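Local atomic coordinates of epsin-2 (Saccharomyces cerevisiae, PDB entry 6ENR), a protein that binds membranes rich in PtdIns(4,5)P2 and PtdIns(3,5)P2, probably through its ENTH domain, and is required for endocytosis and actin localization. Residues A[108-111]-A[117-120]; A[60-65]-A[74-79]; A[17-22]-A[43-48]; A[97-102]-A[132-137]; A[50-55]-A[89-94]. All blocks are in the same frame, centred on the assembly; numbering follows the deposited sequence.

Contact 1 (A[108-111]-A[117-120])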
# COMPACT_ATOMS: atom_id res chain seq x y z
N PHE A 108 -4.56 1.94 13.75
CA PHE A 108 -4.63 3.34 13.33
C PHE A 108 -6.01 3.90 13.64
O PHE A 108 -7.07 3.31 13.20
CB PHE A 108 -4.38 3.44 11.80
CG PHE A 108 -4.36 4.84 11.26
CD1 PHE A 108 -3.16 5.52 11.14
CD2 PHE A 108 -5.56 5.49 10.84
CE1 PHE A 108 -3.13 6.74 10.57
CE2 PHE A 108 -5.54 6.78 10.39
CZ PHE A 108 -4.33 7.42 10.27
N ARG A 109 -6.00 5.05 14.29
CA ARG A 109 -7.19 5.81 14.67
C ARG A 109 -7.16 7.20 14.07
O ARG A 109 -6.17 7.93 14.16
CB ARG A 109 -7.21 5.93 16.22
CG ARG A 109 -7.00 4.58 16.96
CD ARG A 109 -8.26 3.79 16.90
NE ARG A 109 -8.25 2.36 17.12
CZ ARG A 109 -9.35 1.65 17.24
NH1 ARG A 109 -10.53 2.25 17.23
NH2 ARG A 109 -9.30 0.36 17.40
N HIS A 110 -8.24 7.64 13.51
CA HIS A 110 -8.49 9.05 13.30
C HIS A 110 -10.01 9.25 13.36
O HIS A 110 -10.69 8.64 12.58
CB HIS A 110 -7.96 9.55 11.96
CG HIS A 110 -8.25 11.00 11.73
ND1 HIS A 110 -7.62 12.00 12.45
CD2 HIS A 110 -9.12 11.64 10.91
CE1 HIS A 110 -8.10 13.18 12.09
NE2 HIS A 110 -9.02 12.99 11.17
N GLU A 111 -10.48 10.04 14.32
CA GLU A 111 -11.86 10.47 14.48
C GLU A 111 -11.86 11.87 13.89
O GLU A 111 -11.06 12.69 14.30
CB GLU A 111 -12.25 10.64 15.93
CG GLU A 111 -12.45 9.43 16.79
CD GLU A 111 -13.06 9.82 18.14
OE1 GLU A 111 -12.44 9.49 19.20
OE2 GLU A 111 -14.16 10.49 18.16
N ASP A 117 -15.13 7.83 12.79
CA ASP A 117 -13.89 7.08 12.66
C ASP A 117 -13.57 6.86 11.18
O ASP A 117 -14.28 6.14 10.46
CB ASP A 117 -14.10 5.67 13.29
CG ASP A 117 -12.81 4.88 13.47
OD1 ASP A 117 -11.65 5.38 13.25
OD2 ASP A 117 -13.01 3.73 13.95
N GLU A 118 -12.48 7.42 10.74
CA GLU A 118 -12.02 7.23 9.36
C GLU A 118 -10.99 6.12 9.29
O GLU A 118 -10.62 5.66 8.20
CB GLU A 118 -11.36 8.53 8.85
CG GLU A 118 -12.13 9.82 9.16
CD GLU A 118 -13.12 10.15 8.12
OE1 GLU A 118 -13.76 9.19 7.67
OE2 GLU A 118 -13.25 11.37 7.80
N GLY A 119 -10.51 5.70 10.45
CA GLY A 119 -9.49 4.72 10.54
C GLY A 119 -9.99 3.32 10.32
O GLY A 119 -9.19 2.44 10.13
N GLN A 120 -11.30 3.13 10.25
CA GLN A 120 -11.84 1.81 10.39
C GLN A 120 -11.35 0.95 9.23
O GLN A 120 -10.84 -0.15 9.44
CB GLN A 120 -13.37 1.85 10.44
CG GLN A 120 -14.09 0.60 10.96
CD GLN A 120 -15.58 0.54 10.57
OE1 GLN A 120 -16.41 1.36 11.02
NE2 GLN A 120 -15.93 -0.45 9.73
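His110 and Glu118 carry the central part of this contact. The backbone bond from Glu118 N to His110 O is 2.8 Å long and nearly linear, at 164°. Their side chains lie alongside each other and point the same way. His110 has its CG opposite its own N (chi1 179°), which lays the imidazole alongside the Glu118 side chain. The chain of Glu118 bends at chi2, and its carboxylate lies nearly coplanar with the imidazole. Its CG sits at the ring edge, 3.9 Å from His110 CD2. Trp70 of helix 70-86 meets the same imidazole.

The two segments lie in the loop between helix 99-105 and helix 120-134, where a single beta bridge pairs Glu111 with Asp117. Asp117 then makes an Asx turn just before helix 120-134. Its OD1 accepts from Gly119 N at 3.0 Å, with the donor above the carboxylate plane.

Asp117 OD2 pairs with Arg123 in a salt bridge. Arg109 NH1 is 4.4 Å from Asp117 OD2, which lies well out of the guanidinium plane, so only a loose attraction of charges is likely.

Gly119 CA lies at the edge of the Phe108 ring, 4.0 Å from Phe108 CD2. Gly119 has no side chain, and a beta carbon there would probably come too near Phe108 O. The ring of Phe108 also packs on Trp70 and Val73.

Contact 2 (A[60-65]-A[74-79])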
# COMPACT_ATOMS: atom_id res chain seq x y z
N ASP A 60 6.52 4.42 1.71
CA ASP A 60 7.03 4.50 3.09
C ASP A 60 6.61 5.80 3.73
O ASP A 60 6.14 5.79 4.87
CB ASP A 60 8.56 4.37 3.02
CG ASP A 60 9.23 4.07 4.36
OD1 ASP A 60 8.57 3.71 5.35
OD2 ASP A 60 10.50 4.26 4.37
N LYS A 61 6.80 6.94 3.03
CA LYS A 61 6.40 8.25 3.55
C LYS A 61 4.92 8.38 3.89
O LYS A 61 4.54 8.82 4.99
CB LYS A 61 6.81 9.40 2.59
CG LYS A 61 8.31 9.53 2.39
CD LYS A 61 8.63 10.38 1.14
CE LYS A 61 9.99 11.04 1.20
NZ LYS A 61 11.11 10.09 1.40
N ARG A 62 4.09 7.90 2.98
CA ARG A 62 2.69 7.95 3.12
C ARG A 62 2.10 6.99 4.10
O ARG A 62 1.13 7.34 4.79
CB ARG A 62 2.04 7.90 1.71
CG ARG A 62 2.21 9.26 1.13
CD ARG A 62 1.60 9.66 -0.17
NE ARG A 62 2.00 11.04 -0.47
CZ ARG A 62 1.63 11.73 -1.54
NH1 ARG A 62 0.81 11.19 -2.46
NH2 ARG A 62 2.07 12.96 -1.71
N LEU A 63 2.70 5.81 4.24
CA LEU A 63 2.24 4.88 5.30
C LEU A 63 2.51 5.40 6.69
O LEU A 63 1.91 4.94 7.64
CB LEU A 63 2.87 3.53 5.13
CG LEU A 63 2.35 2.74 3.93
CD1 LEU A 63 3.29 1.59 3.63
CD2 LEU A 63 0.98 2.15 4.13
N ASN A 64 3.51 6.27 6.82
CA ASN A 64 3.88 6.84 8.08
C ASN A 64 3.08 8.08 8.44
O ASN A 64 3.34 8.70 9.50
CB ASN A 64 5.40 7.10 8.12
CG ASN A 64 6.20 5.85 8.43
OD1 ASN A 64 6.22 5.43 9.58
ND2 ASN A 64 6.74 5.17 7.40
N ASP A 65 2.08 8.46 7.61
CA ASP A 65 1.31 9.65 7.93
C ASP A 65 0.19 9.38 8.97
O ASP A 65 -0.07 8.26 9.36
CB ASP A 65 0.71 10.27 6.68
CG ASP A 65 1.06 11.70 6.54
OD1 ASP A 65 0.76 12.50 7.49
OD2 ASP A 65 1.64 12.00 5.50
N ALA A 74 -4.49 5.06 3.82
CA ALA A 74 -5.47 4.14 3.26
C ALA A 74 -5.11 3.77 1.86
O ALA A 74 -5.07 2.62 1.49
CB ALA A 74 -6.82 4.78 3.31
N LYS A 75 -4.77 4.81 1.06
CA LYS A 75 -4.39 4.55 -0.34
C LYS A 75 -3.06 3.86 -0.53
O LYS A 75 -2.95 2.95 -1.38
CB LYS A 75 -4.38 5.85 -1.14
CG LYS A 75 -5.73 6.50 -1.23
CD LYS A 75 -5.57 7.64 -2.25
CE LYS A 75 -6.84 8.37 -2.44
NZ LYS A 75 -6.64 9.16 -3.68
N SER A 76 -2.06 4.27 0.24
CA SER A 76 -0.80 3.54 0.27
C SER A 76 -0.98 2.04 0.62
O SER A 76 -0.35 1.15 -0.00
CB SER A 76 0.16 4.22 1.24
OG SER A 76 0.57 5.46 0.71
N LEU A 77 -1.87 1.78 1.58
CA LEU A 77 -2.21 0.40 1.89
C LEU A 77 -2.83 -0.32 0.74
O LEU A 77 -2.51 -1.52 0.55
CB LEU A 77 -3.12 0.25 3.12
CG LEU A 77 -2.46 0.28 4.49
CD1 LEU A 77 -3.53 0.21 5.53
CD2 LEU A 77 -1.51 -0.88 4.65
N THR A 78 -3.74 0.34 0.00
CA THR A 78 -4.34 -0.30 -1.18
C THR A 78 -3.26 -0.68 -2.19
O THR A 78 -3.29 -1.79 -2.82
CB THR A 78 -5.39 0.62 -1.84
OG1 THR A 78 -6.40 0.94 -0.86
CG2 THR A 78 -6.08 -0.10 -3.05
N VAL A 79 -2.35 0.29 -2.44
CA VAL A 79 -1.20 0.06 -3.36
C VAL A 79 -0.38 -1.09 -2.88
O VAL A 79 0.01 -1.96 -3.64
CB VAL A 79 -0.35 1.37 -3.61
CG1 VAL A 79 0.91 1.07 -4.36
CG2 VAL A 79 -1.14 2.44 -4.28
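Leu63 and Ser76 bring helix 49-63 and helix 70-86 together, with their CA atoms 6.0 Å apart. This is a close approach, made near the C-terminal end of helix 49-63. The small side chain of Ser76, directed toward the other helix, is consistent with so close an approach.

Ser76 fills the meeting point with two atoms. Its CB lies 3.6 Å from Leu63 CD2 and 3.8 Å from Leu63 CG. Its OG is turned toward Arg62 and comes within 3.0 Å of Arg62 CB. The hydroxyl sits opposite its own carbonyl carbon (chi1 -70°). From there it bonds to His72 O, one turn earlier in its own helix.

Leu63 touches mainly through its CD2 methyl. This CD2 also rests 3.9 Å from Leu77 CG. Leu77 thus shares this methyl with Ser76. Both leucines extend the apolar region further: Leu63 packs on Val101 and Leu105 of helix 99-105, and Leu77 on Ile122 and Ala126 of helix 120-134.

Arg62 touches Ser76 mainly through its aliphatic root. The rest of the chain runs extended and leads away from the contact. Its NH1 is hydrogen-bonded to Thr27 OG1, in the loop after helix 19-26.

The contact is therefore held by close apolar packing in the interior of the helical ENTH domain, with the Ser76 hydroxyl set tightly against Arg62 CB. The one buried hydroxyl is satisfied within its own helix. The guanidinium of Arg62 is led away from the contact and finds a hydroxyl acceptor in Thr27.

Contact 3 (A[17-22]-A[43-48])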
# COMPACT_ATOMS: atom_id res chain seq x y z
N SER A 17 3.55 8.83 -17.93
CA SER A 17 3.79 9.57 -16.70
C SER A 17 5.03 9.05 -15.90
O SER A 17 5.30 7.88 -15.83
CB SER A 17 2.49 9.54 -15.85
OG SER A 17 2.77 10.01 -14.57
N SER A 18 5.76 9.91 -15.26
CA SER A 18 6.90 9.51 -14.51
C SER A 18 6.35 8.66 -13.33
O SER A 18 5.15 8.75 -12.97
CB SER A 18 7.68 10.67 -14.02
OG SER A 18 7.17 11.29 -12.85
N THR A 19 7.23 7.86 -12.81
CA THR A 19 6.89 6.97 -11.67
C THR A 19 6.58 7.79 -10.39
O THR A 19 5.63 7.50 -9.70
CB THR A 19 7.99 5.93 -11.43
OG1 THR A 19 8.06 5.07 -12.60
CG2 THR A 19 7.66 5.03 -10.18
N GLN A 20 7.35 8.85 -10.16
CA GLN A 20 7.09 9.82 -9.08
C GLN A 20 5.74 10.40 -9.13
O GLN A 20 5.10 10.49 -8.10
CB GLN A 20 8.09 10.99 -9.11
CG GLN A 20 8.35 11.59 -7.75
CD GLN A 20 9.83 12.03 -7.59
OE1 GLN A 20 10.15 13.22 -7.67
NE2 GLN A 20 10.73 11.04 -7.38
N VAL A 21 5.29 10.80 -10.31
CA VAL A 21 3.93 11.34 -10.49
C VAL A 21 2.83 10.27 -10.35
O VAL A 21 1.74 10.51 -9.82
CB VAL A 21 3.78 12.00 -11.90
CG1 VAL A 21 2.34 12.41 -12.15
CG2 VAL A 21 4.70 13.19 -12.07
N LEU A 22 3.10 9.09 -10.87
CA LEU A 22 2.15 8.02 -10.78
C LEU A 22 1.89 7.60 -9.31
O LEU A 22 0.70 7.33 -8.95
CB LEU A 22 2.67 6.80 -11.50
CG LEU A 22 1.85 5.56 -11.57
CD1 LEU A 22 0.48 5.78 -12.17
CD2 LEU A 22 2.64 4.54 -12.43
N ALA A 43 2.54 -1.97 -10.51
CA ALA A 43 2.98 -3.31 -10.39
C ALA A 43 3.96 -3.66 -11.43
O ALA A 43 5.05 -4.19 -11.10
CB ALA A 43 1.80 -4.29 -10.39
N GLN A 44 3.69 -3.27 -12.68
CA GLN A 44 4.67 -3.52 -13.72
C GLN A 44 6.03 -2.85 -13.51
O GLN A 44 7.11 -3.43 -13.73
CB GLN A 44 4.15 -3.12 -15.05
CG GLN A 44 3.02 -4.00 -15.58
CD GLN A 44 3.01 -5.49 -15.17
OE1 GLN A 44 3.97 -6.28 -15.44
NE2 GLN A 44 1.89 -5.90 -14.55
N ARG A 45 5.95 -1.63 -13.06
CA ARG A 45 7.16 -0.84 -12.83
C ARG A 45 7.98 -1.33 -11.66
O ARG A 45 9.22 -1.11 -11.60
CB ARG A 45 6.77 0.60 -12.65
CG ARG A 45 6.17 1.21 -13.90
CD ARG A 45 6.01 2.68 -13.72
NE ARG A 45 5.06 3.32 -14.60
CZ ARG A 45 5.13 4.61 -14.99
NH1 ARG A 45 6.11 5.42 -14.60
NH2 ARG A 45 4.15 5.10 -15.77
N SER A 46 7.32 -2.01 -10.71
CA SER A 46 7.98 -2.52 -9.53
C SER A 46 9.07 -3.55 -9.85
O SER A 46 9.94 -3.78 -9.03
CB SER A 46 6.93 -3.11 -8.56
OG SER A 46 6.42 -4.34 -9.05
N TYR A 47 9.04 -4.13 -11.07
CA TYR A 47 10.07 -5.05 -11.55
C TYR A 47 11.38 -4.38 -11.98
O TYR A 47 12.40 -5.06 -12.15
CB TYR A 47 9.52 -5.86 -12.69
CG TYR A 47 8.48 -6.84 -12.21
CD1 TYR A 47 8.84 -8.10 -11.73
CD2 TYR A 47 7.13 -6.48 -12.16
CE1 TYR A 47 7.88 -8.99 -11.21
CE2 TYR A 47 6.16 -7.39 -11.69
CZ TYR A 47 6.53 -8.61 -11.21
OH TYR A 47 5.52 -9.44 -10.76
N ASP A 48 11.39 -3.05 -12.01
CA ASP A 48 12.59 -2.27 -12.30
C ASP A 48 13.10 -1.70 -11.00
O ASP A 48 12.37 -1.08 -10.28
CB ASP A 48 12.23 -1.18 -13.30
CG ASP A 48 13.41 -0.21 -13.63
OD1 ASP A 48 13.96 -0.24 -14.72
OD2 ASP A 48 13.75 0.62 -12.80
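The start of helix 19-26 is held by Arg45, which reaches across from the C-terminal part of helix 36-45. The chain of Arg45 is extended from CG to NE, so its guanidinium arrives end-on at the turn before the helix. Two nitrogens grip one carbonyl oxygen. Arg45 NH1 is 2.9 Å from Ser17 O, and Arg45 NH2 is 3.0 Å from the same Ser17 O. Both bonds lie in the guanidinium plane. NH1 makes a second bond, to Thr19 OG1, at 2.8 Å and 158°.

The side chains of Thr19 and Arg45 lie alongside each other and point opposite ways. The OG1 of Thr19 sits opposite its carbonyl carbon (chi1 -65°), which leaves it facing NH1. The same OG1 is hydrogen-bonded to Asp51 of helix 49-63. Leu22 comes over one face of the guanidinium, offset toward the rim, with Leu22 CD2 3.5 Å from Arg45 NE.

Helix 19-26, the first modelled helix of the ENTH domain, is also capped from within. Ser18 is the N-cap residue, and its OG accepts from Val21 N at 3.2 Å. Arg45 thus grips the residue just before the cap and the first residue after it.

An alanine in place of Arg45 would probably leave Ser17 O without its two donors and the turn before the helix freer to move.

Arg45 NE is bound in a salt bridge to Asp41, one turn earlier in helix 36-45. That second partner is likely to help fix the rotation of the guanidinium. Arg45 to Asp48 form a type I beta turn, closed by Asp48 N to Arg45 O at 2.9 Å.

Contact 4 (A[97-102]-A[132-137])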
# COMPACT_ATOMS: atom_id res chain seq x y z
N GLU A 97 10.66 -6.50 5.74
CA GLU A 97 11.68 -5.64 6.34
C GLU A 97 11.07 -4.50 7.14
O GLU A 97 11.56 -4.22 8.22
CB GLU A 97 12.63 -5.09 5.24
CG GLU A 97 13.52 -6.20 4.66
CD GLU A 97 13.91 -6.11 3.18
OE1 GLU A 97 13.65 -5.10 2.45
OE2 GLU A 97 14.53 -7.11 2.73
N ASN A 98 9.95 -3.94 6.68
CA ASN A 98 9.26 -2.84 7.37
C ASN A 98 7.90 -3.24 7.93
O ASN A 98 6.95 -2.45 7.94
CB ASN A 98 9.19 -1.65 6.35
CG ASN A 98 10.57 -1.33 5.79
OD1 ASN A 98 10.97 -1.82 4.70
ND2 ASN A 98 11.37 -0.63 6.60
N PHE A 99 7.86 -4.44 8.53
CA PHE A 99 6.64 -5.04 8.99
C PHE A 99 6.00 -4.23 10.11
O PHE A 99 4.80 -4.16 10.21
CB PHE A 99 6.89 -6.45 9.49
CG PHE A 99 5.86 -7.48 9.11
CD1 PHE A 99 4.58 -7.16 8.72
CD2 PHE A 99 6.19 -8.85 9.25
CE1 PHE A 99 3.67 -8.17 8.38
CE2 PHE A 99 5.28 -9.84 8.91
CZ PHE A 99 3.99 -9.49 8.52
N TYR A 100 6.84 -3.57 10.92
CA TYR A 100 6.40 -2.72 12.02
C TYR A 100 5.43 -1.65 11.54
O TYR A 100 4.40 -1.48 12.14
CB TYR A 100 7.62 -2.09 12.77
CG TYR A 100 8.49 -1.18 11.88
CD1 TYR A 100 8.32 0.23 11.91
CD2 TYR A 100 9.45 -1.70 10.96
CE1 TYR A 100 9.06 1.07 11.08
CE2 TYR A 100 10.19 -0.85 10.13
CZ TYR A 100 10.00 0.53 10.18
OH TYR A 100 10.73 1.38 9.35
N VAL A 101 5.77 -0.95 10.47
CA VAL A 101 4.93 0.12 9.93
C VAL A 101 3.54 -0.47 9.65
O VAL A 101 2.52 0.08 10.05
CB VAL A 101 5.48 0.62 8.57
CG1 VAL A 101 4.47 1.52 7.86
CG2 VAL A 101 6.79 1.39 8.75
N ILE A 102 3.50 -1.61 9.00
CA ILE A 102 2.22 -2.21 8.67
C ILE A 102 1.46 -2.66 9.91
O ILE A 102 0.28 -2.41 10.06
CB ILE A 102 2.34 -3.35 7.65
CG1 ILE A 102 3.10 -2.89 6.39
CG2 ILE A 102 0.95 -3.79 7.19
CD1 ILE A 102 3.65 -4.05 5.60
N LEU A 132 -1.99 -12.00 5.55
CA LEU A 132 -1.50 -12.47 4.26
C LEU A 132 0.01 -12.66 4.32
O LEU A 132 0.55 -13.70 3.93
CB LEU A 132 -1.90 -11.45 3.15
CG LEU A 132 -1.39 -11.91 1.77
CD1 LEU A 132 -1.95 -13.26 1.30
CD2 LEU A 132 -1.73 -10.90 0.70
N LEU A 133 0.70 -11.64 4.82
CA LEU A 133 2.14 -11.69 4.84
C LEU A 133 2.65 -12.86 5.68
O LEU A 133 3.63 -13.53 5.29
CB LEU A 133 2.73 -10.37 5.30
CG LEU A 133 2.58 -9.30 4.19
CD1 LEU A 133 2.79 -7.95 4.80
CD2 LEU A 133 3.57 -9.52 3.06
N ASN A 134 2.00 -13.08 6.82
CA ASN A 134 2.34 -14.15 7.73
C ASN A 134 1.98 -15.56 7.20
O ASN A 134 2.55 -16.52 7.66
CB ASN A 134 1.68 -13.94 9.12
CG ASN A 134 2.40 -12.91 9.99
OD1 ASN A 134 3.56 -12.67 9.83
ND2 ASN A 134 1.70 -12.35 10.92
N ASP A 135 1.02 -15.64 6.27
CA ASP A 135 0.62 -16.92 5.65
C ASP A 135 1.33 -17.02 4.32
O ASP A 135 0.78 -16.82 3.20
CB ASP A 135 -0.92 -16.98 5.52
CG ASP A 135 -1.44 -18.28 4.91
OD1 ASP A 135 -0.66 -19.12 4.43
OD2 ASP A 135 -2.67 -18.45 4.85
N GLU A 136 2.60 -17.31 4.43
CA GLU A 136 3.44 -17.43 3.25
C GLU A 136 2.92 -18.41 2.13
O GLU A 136 3.09 -18.11 0.95
CB GLU A 136 4.86 -17.78 3.64
CG GLU A 136 5.61 -16.66 4.35
CD GLU A 136 7.14 -16.80 4.30
OE1 GLU A 136 7.71 -17.47 3.41
OE2 GLU A 136 7.78 -16.21 5.15
N GLU A 137 2.31 -19.55 2.49
CA GLU A 137 1.72 -20.48 1.50
C GLU A 137 0.56 -19.86 0.75
O GLU A 137 0.45 -20.05 -0.46
CB GLU A 137 1.25 -21.85 2.05
CG GLU A 137 0.59 -22.79 1.00
CD GLU A 137 1.48 -23.12 -0.24
OE1 GLU A 137 2.48 -23.89 -0.08
OE2 GLU A 137 1.22 -22.62 -1.37
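Apolar contacts between Phe99 and Leu133 form the main part of this junction. The side chains pass each other in opposite directions. The far end of the ring does the touching: Phe99 CZ is 3.6 Å from Leu133 CB, and Phe99 CE1 is 3.7 Å from Leu133 CD1. Ile102 adds a looser contact, with Ile102 CD1 4.1 Å from Leu133 CD1, its side chain at about a right angle to the leucine. Leu133 has its CG opposite its carbonyl carbon (chi1 -73°), which helps bring CD1 within touch of both partners.

One polar atom also meets the ring. Asn134 OD1 lies 3.4 Å from Phe99 CE2. It approaches obliquely, with the amide and ring planes 58° apart.

Other residues of the helical ENTH domain close round the contact. Phe99 has a cation-pi contact with Lys103 and also packs on Val130. Leu133 leans on Val92 and Cys95 of helix 89-97 and on Leu139 of helix 136-144.

An alanine replacing Phe99 would probably open a gap beside Leu133 CB and leave Lys103 without its aromatic partner.

Dispersion thus joins the first turn of helix 99-105 to the last turn of helix 120-134. The amide oxygen, near ring carbons that carry slightly positive hydrogens, probably adds a weak electrostatic attraction at the solvent-facing rim.

Contact 5 (A[50-55]-A[89-94])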
# COMPACT_ATOMS: atom_id res chain seq x y z
N VAL A 50 14.99 0.83 -10.09
CA VAL A 50 14.93 2.24 -9.89
C VAL A 50 13.49 2.66 -9.64
O VAL A 50 13.16 3.34 -8.70
CB VAL A 50 15.50 3.00 -11.11
CG1 VAL A 50 15.21 4.52 -11.02
CG2 VAL A 50 16.98 2.73 -11.15
N ASP A 51 12.59 2.17 -10.48
CA ASP A 51 11.16 2.47 -10.18
C ASP A 51 10.73 1.97 -8.83
O ASP A 51 9.96 2.67 -8.09
CB ASP A 51 10.27 1.86 -11.25
CG ASP A 51 10.29 2.65 -12.56
OD1 ASP A 51 10.45 3.90 -12.58
OD2 ASP A 51 10.05 2.03 -13.61
N PHE A 52 11.15 0.77 -8.52
CA PHE A 52 10.87 0.17 -7.18
C PHE A 52 11.30 1.11 -6.08
O PHE A 52 10.56 1.40 -5.12
CB PHE A 52 11.55 -1.18 -7.05
CG PHE A 52 11.38 -1.82 -5.68
CD1 PHE A 52 10.29 -2.66 -5.40
CD2 PHE A 52 12.32 -1.65 -4.67
CE1 PHE A 52 10.11 -3.24 -4.14
CE2 PHE A 52 12.14 -2.27 -3.41
CZ PHE A 52 11.03 -3.04 -3.15
N PHE A 53 12.53 1.62 -6.17
CA PHE A 53 13.01 2.56 -5.18
C PHE A 53 12.08 3.75 -5.01
O PHE A 53 11.77 4.24 -3.88
CB PHE A 53 14.41 3.08 -5.55
CG PHE A 53 14.88 4.22 -4.65
CD1 PHE A 53 15.44 3.95 -3.43
CD2 PHE A 53 14.58 5.54 -4.99
CE1 PHE A 53 15.90 5.00 -2.62
CE2 PHE A 53 14.97 6.60 -4.15
CZ PHE A 53 15.60 6.32 -2.96
N GLU A 54 11.66 4.29 -6.13
CA GLU A 54 10.78 5.44 -6.10
C GLU A 54 9.41 5.14 -5.52
O GLU A 54 8.89 5.91 -4.66
CB GLU A 54 10.63 6.14 -7.47
CG GLU A 54 9.73 7.36 -7.30
CD GLU A 54 10.22 8.30 -6.19
OE1 GLU A 54 11.46 8.57 -6.25
OE2 GLU A 54 9.41 8.72 -5.25
N ILE A 55 8.85 4.03 -5.93
CA ILE A 55 7.53 3.66 -5.49
C ILE A 55 7.52 3.46 -3.97
O ILE A 55 6.67 4.05 -3.27
CB ILE A 55 7.05 2.38 -6.21
CG1 ILE A 55 6.82 2.71 -7.71
CG2 ILE A 55 5.74 1.92 -5.62
CD1 ILE A 55 6.70 1.50 -8.57
N GLU A 89 8.64 -9.52 -6.32
CA GLU A 89 8.84 -10.24 -5.06
C GLU A 89 9.50 -9.31 -4.09
O GLU A 89 9.35 -9.45 -2.89
CB GLU A 89 9.73 -11.48 -5.29
CG GLU A 89 9.28 -12.46 -6.36
CD GLU A 89 9.29 -11.99 -7.87
OE1 GLU A 89 9.76 -10.85 -8.30
OE2 GLU A 89 8.82 -12.85 -8.68
N ASN A 90 10.27 -8.34 -4.59
CA ASN A 90 10.86 -7.31 -3.71
C ASN A 90 9.86 -6.48 -2.91
O ASN A 90 10.20 -6.01 -1.80
CB ASN A 90 11.80 -6.38 -4.49
CG ASN A 90 12.94 -7.13 -5.20
OD1 ASN A 90 13.33 -6.77 -6.34
ND2 ASN A 90 13.51 -8.12 -4.52
N CYS A 91 8.64 -6.31 -3.43
CA CYS A 91 7.53 -5.68 -2.67
C CYS A 91 7.12 -6.41 -1.39
O CYS A 91 6.95 -5.79 -0.32
CB CYS A 91 6.27 -5.50 -3.53
SG CYS A 91 6.61 -4.54 -5.04
N VAL A 92 7.19 -7.70 -1.50
CA VAL A 92 6.98 -8.56 -0.36
C VAL A 92 8.11 -8.45 0.64
O VAL A 92 7.86 -8.29 1.83
CB VAL A 92 6.77 -10.03 -0.76
CG1 VAL A 92 6.34 -10.81 0.45
CG2 VAL A 92 5.72 -10.18 -1.83
N LEU A 93 9.34 -8.54 0.15
CA LEU A 93 10.50 -8.44 1.02
C LEU A 93 10.53 -7.14 1.72
O LEU A 93 10.87 -7.09 2.92
CB LEU A 93 11.78 -8.62 0.22
CG LEU A 93 12.00 -10.00 -0.34
CD1 LEU A 93 13.19 -9.98 -1.28
CD2 LEU A 93 12.21 -10.97 0.86
N TRP A 94 10.19 -6.04 0.99
CA TRP A 94 10.06 -4.72 1.62
C TRP A 94 9.07 -4.72 2.81
O TRP A 94 9.38 -4.15 3.88
CB TRP A 94 9.70 -3.61 0.58
CG TRP A 94 9.70 -2.20 1.19
CD1 TRP A 94 10.73 -1.26 1.15
CD2 TRP A 94 8.65 -1.60 1.93
NE1 TRP A 94 10.37 -0.15 1.87
CE2 TRP A 94 9.08 -0.30 2.31
CE3 TRP A 94 7.32 -2.00 2.25
CZ2 TRP A 94 8.27 0.57 3.06
CZ3 TRP A 94 6.52 -1.13 3.02
CH2 TRP A 94 6.99 0.13 3.41
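Asn90 O accepts the helical bond from Trp94 N at 2.8 Å, and the ring of Phe52 comes up against the same oxygen. Phe52 CZ lies 3.4 Å from Asn90 O.

Phe52 carries the contact from helix 49-63 to helix 89-97. The short segments 50-55 and 89-94 run in roughly the same direction, 37° apart, with their axes 11.3 Å from each other. The Phe52 side chain reaches far enough to meet atoms of the other helix. Phe52 has its CG opposite its backbone N (chi1 177°), which sends the ring out toward the first two turns of helix 89-97.

Three residues there meet it in different ways. Asn90 CB sits over one face, 4.0 Å from the ring centroid, in a CH-pi contact. The amide of Asn90 is turned 72° from the ring plane. Cys91 comes to the ring edge: its SG is 3.8 Å from Phe52 CE1, a sulfur-aromatic contact. Trp94 CB also lies near the plane of the ring, 4.0 Å from Phe52 CZ.

The surroundings join this contact to the rest of the helical ENTH domain. Cys91 packs on Leu83 of helix 70-86. The indole of Trp94 reaches on to Met56, Asp60 and Leu63, further along helix 49-63.

The two helices thus meet here through one ring set against backbone atoms, the beta carbons of Asn90 and Trp94, and the Cys91 sulfur. Dispersion and weak CH-pi and sulfur contacts do the work. Asn90 O keeps its strong bond in its own helix, so the close approach of the ring probably costs this oxygen no polar partner.

Overall arrangement
The five contacts tie together the helices of one ENTH domain. Contact 3 comes first along the chain. Contact 5 follows and encloses contact 2 in sequence. Contact 4 comes last and encloses contact 1. Contact 2 is the central one, about 5 Å from the chain centre. It shares helix 49-63 with contact 5, with centres about 14 Å apart. Contacts 3 and 5 lie about 10 Å apart and touch through Thr19 and Asp51. Contact 4 touches contact 2 through Val101 and contact 5 through Val92. Contact 1 touches contact 2 where Phe108 packs on Asp65. Contacts 1 and 3 are about 29 Å apart, on opposite sides of the centre. Packing thus links all five contacts.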